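Periplasmic sugar-binding protein (Chloroflexus aurantiacus, PDB 4RXU) binds beta-D-glucopyranose between its two lobes and probably delivers sugar to an ABC-type transporter. Local coordinates at residues S293-K298 with V340-T344. Numbering follows the deposited sequence.
Sequences SMTVFK and VVTVT. With BGC (beta-D-glucopyranose), chain C.
Lys298 runs alongside Val340 on its way to the bound sugar. Its CG lies 3.9 Å from Val340 CG1, and a bend at chi3 (-56°) turns the rest of the chain toward the glucose. NZ donates to both BGC O2 (2.9 Å) and BGC O3, and it also bonds Gln277 OE1. The strand belongs to the periplasmic binding protein fold, where 295-298 pairs antiparallel with 340-343. Four backbone hydrogen bonds join Thr295 to Val343 and Phe297 to Val341. The shortest include Phe297 N to Val341 O, at 2.7 Å.

Val296, Lys298, Val340 and Thr342 line one face; Lys298 and Val340 pack on Val138 of helix 135-148, while Val296 touches Gln277. There Val296 CG1 packs at 3.6 Å from Val340 CB. Thr342 OG1 bonds Gln141 of that helix. Phe297 and Val343 point to the other face, toward helix 348-354. Phe297 CB meets Val343 CG2 at 3.7 Å. The phenyl ring leads away from 340-344 and meets Tyr357 edge-to-face. Thr295 is on this face too, with its OG1 held by Asp253 OD1 and Ala279 N. At the far end, Met294 bends at chi2 and chi3 and crosses Thr342 at about a right angle, leaving CE 3.7 Å from Thr342 OG1.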
ATOM      1  N   SER A 293      -6.330  15.591  -1.421  1.00  9.21           N
ATOM      2  CA  SER A 293      -5.539  16.304  -2.430  1.00  9.60           C
ATOM      3  C   SER A 293      -5.107  15.431  -3.595  1.00 11.61           C
ATOM      4  O   SER A 293      -5.087  15.847  -4.748  1.00 11.20           O
ATOM      5  CB  SER A 293      -4.286  16.940  -1.787  1.00 11.16           C
ATOM      6  OG  SER A 293      -4.631  17.672  -0.643  1.00 11.36           O
ATOM      7  N   MET A 294      -4.728  14.205  -3.281  1.00  9.29           N
ATOM      8  CA  MET A 294      -4.211  13.294  -4.279  1.00 10.44           C
ATOM      9  C   MET A 294      -4.323  11.876  -3.824  1.00  7.45           C
ATOM     10  O   MET A 294      -4.459  11.600  -2.644  1.00  9.04           O
ATOM     11  CB  MET A 294      -2.739  13.572  -4.600  1.00 10.49           C
ATOM     12  CG  MET A 294      -1.775  13.301  -3.444  1.00 11.18           C
ATOM     13  SD  MET A 294      -1.107  11.568  -3.300  1.00  4.79           S
ATOM     14  CE  MET A 294       0.428  11.790  -4.224  1.00 11.45           C
ATOM     15  N   THR A 295      -4.240  10.978  -4.798  1.00  7.13           N
ATOM     16  CA  THR A 295      -4.047   9.570  -4.518  1.00  8.71           C
ATOM     17  C   THR A 295      -3.016   9.017  -5.506  1.00  7.93           C
ATOM     18  O   THR A 295      -2.938   9.433  -6.658  1.00 11.04           O
ATOM     19  CB  THR A 295      -5.368   8.747  -4.581  1.00  8.91           C
ATOM     20  OG1 THR A 295      -5.169   7.431  -4.038  1.00  8.17           O
ATOM     21  CG2 THR A 295      -5.890   8.638  -6.015  1.00  8.89           C
ATOM     22  N   VAL A 296      -2.235   8.054  -5.046  1.00  7.86           N
ATOM     23  CA  VAL A 296      -1.345   7.306  -5.913  1.00  9.00           C
ATOM     24  C   VAL A 296      -2.128   6.127  -6.502  1.00  8.08           C
ATOM     25  O   VAL A 296      -2.604   5.248  -5.782  1.00  9.09           O
ATOM     26  CB  VAL A 296      -0.037   6.856  -5.237  1.00  9.78           C
ATOM     27  CG1 VAL A 296       0.786   6.057  -6.229  1.00  9.59           C
ATOM     28  CG2 VAL A 296       0.754   8.070  -4.751  1.00 10.48           C
ATOM     29  N   PHE A 297      -2.285   6.148  -7.825  1.00  8.68           N
ATOM     30  CA  PHE A 297      -3.036   5.123  -8.547  1.00  7.90           C
ATOM     31  C   PHE A 297      -2.105   3.965  -8.838  1.00  6.99           C
ATOM     32  O   PHE A 297      -1.065   4.148  -9.449  1.00  9.08           O
ATOM     33  CB  PHE A 297      -3.567   5.701  -9.863  1.00  9.61           C
ATOM     34  CG  PHE A 297      -4.139   4.680 -10.821  1.00  8.67           C
ATOM     35  CD1 PHE A 297      -5.085   3.752 -10.391  1.00  7.72           C
ATOM     36  CD2 PHE A 297      -3.737   4.646 -12.151  1.00 10.00           C
ATOM     37  CE1 PHE A 297      -5.609   2.826 -11.270  1.00  9.73           C
ATOM     38  CE2 PHE A 297      -4.272   3.714 -13.034  1.00  9.86           C
ATOM     39  CZ  PHE A 297      -5.195   2.801 -12.584  1.00  9.46           C
ATOM     40  N   LYS A 298      -2.506   2.779  -8.392  1.00  7.80           N
ATOM     41  CA  LYS A 298      -1.791   1.527  -8.611  1.00  7.55           C
ATOM     42  C   LYS A 298      -2.724   0.610  -9.401  1.00  6.62           C
ATOM     43  O   LYS A 298      -3.753   0.184  -8.877  1.00  8.00           O
ATOM     44  CB  LYS A 298      -1.379   0.907  -7.267  1.00  8.12           C
ATOM     45  CG  LYS A 298      -0.761   1.911  -6.291  1.00  7.86           C
ATOM     46  CD  LYS A 298       0.051   1.321  -5.166  1.00  9.31           C
ATOM     47  CE  LYS A 298      -0.745   0.325  -4.356  1.00  8.60           C
ATOM     48  NZ  LYS A 298       0.020  -0.022  -3.124  1.00  7.34           N
ATOM     49  N   VAL A 340       3.485   3.306 -10.653  1.00 10.64           N
ATOM     50  CA  VAL A 340       2.420   3.994  -9.932  1.00  9.13           C
ATOM     51  C   VAL A 340       2.356   5.466 -10.377  1.00  9.22           C
ATOM     52  O   VAL A 340       3.369   6.040 -10.794  1.00 10.30           O
ATOM     53  CB  VAL A 340       2.583   3.868  -8.396  1.00  9.16           C
ATOM     54  CG1 VAL A 340       2.667   2.401  -8.005  1.00  9.12           C
ATOM     55  CG2 VAL A 340       3.788   4.661  -7.874  1.00  9.87           C
ATOM     56  N   VAL A 341       1.159   6.056 -10.290  1.00  9.66           N
ATOM     57  CA  VAL A 341       0.909   7.375 -10.885  1.00  9.59           C
ATOM     58  C   VAL A 341       0.152   8.264  -9.933  1.00  7.38           C
ATOM     59  O   VAL A 341      -0.856   7.864  -9.352  1.00 10.36           O
ATOM     60  CB  VAL A 341       0.082   7.220 -12.199  1.00 12.80           C
ATOM     61  CG1 VAL A 341      -0.319   8.553 -12.802  1.00 15.22           C
ATOM     62  CG2 VAL A 341       0.898   6.432 -13.196  1.00 16.29           C
ATOM     63  N   THR A 342       0.621   9.487  -9.778  1.00  8.81           N
ATOM     64  CA  THR A 342      -0.094  10.433  -8.954  1.00  9.28           C
ATOM     65  C   THR A 342      -1.353  10.961  -9.645  1.00  9.19           C
ATOM     66  O   THR A 342      -1.309  11.442 -10.769  1.00 10.61           O
ATOM     67  CB  THR A 342       0.789  11.616  -8.570  1.00  9.74           C
ATOM     68  OG1 THR A 342       1.767  11.170  -7.631  1.00 11.96           O
ATOM     69  CG2 THR A 342      -0.041  12.742  -7.933  1.00 11.49           C
ATOM     70  N   VAL A 343      -2.460  10.867  -8.918  1.00  8.91           N
ATOM     71  CA  VAL A 343      -3.746  11.351  -9.396  1.00  9.13           C
ATOM     72  C   VAL A 343      -4.265  12.483  -8.522  1.00  8.98           C
ATOM     73  O   VAL A 343      -4.402  12.349  -7.299  1.00 10.12           O
ATOM     74  CB  VAL A 343      -4.759  10.207  -9.521  1.00 11.44           C
ATOM     75  CG1 VAL A 343      -6.130  10.764  -9.889  1.00 10.78           C
ATOM     76  CG2 VAL A 343      -4.239   9.230 -10.569  1.00 13.74           C
ATOM     77  N   THR A 344      -4.585  13.581  -9.196  1.00  9.80           N
ATOM     78  CA  THR A 344      -5.194  14.738  -8.585  1.00 11.29           C
ATOM     79  C   THR A 344      -6.403  15.097  -9.440  1.00 12.21           C
ATOM     80  O   THR A 344      -6.697  14.421 -10.414  1.00 11.36           O
ATOM     81  CB  THR A 344      -4.225  15.924  -8.618  1.00 12.52           C
ATOM     82  OG1 THR A 344      -3.972  16.312  -9.986  1.00 14.70           O
ATOM     83  CG2 THR A 344      -2.930  15.547  -7.948  1.00 13.30           C
TER
HETATM   84  C2  BGC C 402      -1.138  -2.177  -0.133  1.00 11.07           C
HETATM   85  C3  BGC C 402      -1.940  -0.893  -0.204  1.00 13.47           C
HETATM   86  C4  BGC C 402      -3.081  -0.958   0.800  1.00 13.58           C
HETATM   87  C5  BGC C 402      -2.571  -1.322   2.195  1.00 13.95           C
HETATM   88  C6  BGC C 402      -3.676  -1.562   3.199  1.00 14.91           C
HETATM   89  C1  BGC C 402      -0.642  -2.233   1.301  1.00 14.99           C
HETATM   90  O1  BGC C 402       0.315  -3.231   1.503  1.00 14.97           O
HETATM   91  O2  BGC C 402      -0.061  -2.118  -1.074  1.00 11.61           O
HETATM   92  O3  BGC C 402      -2.432  -0.753  -1.534  1.00 11.14           O
HETATM   93  O4  BGC C 402      -3.665   0.355   0.910  1.00 11.98           O
HETATM   94  O5  BGC C 402      -1.769  -2.486   2.140  1.00 12.53           O
HETATM   95  O6  BGC C 402      -4.663  -2.467   2.699  1.00 11.95           O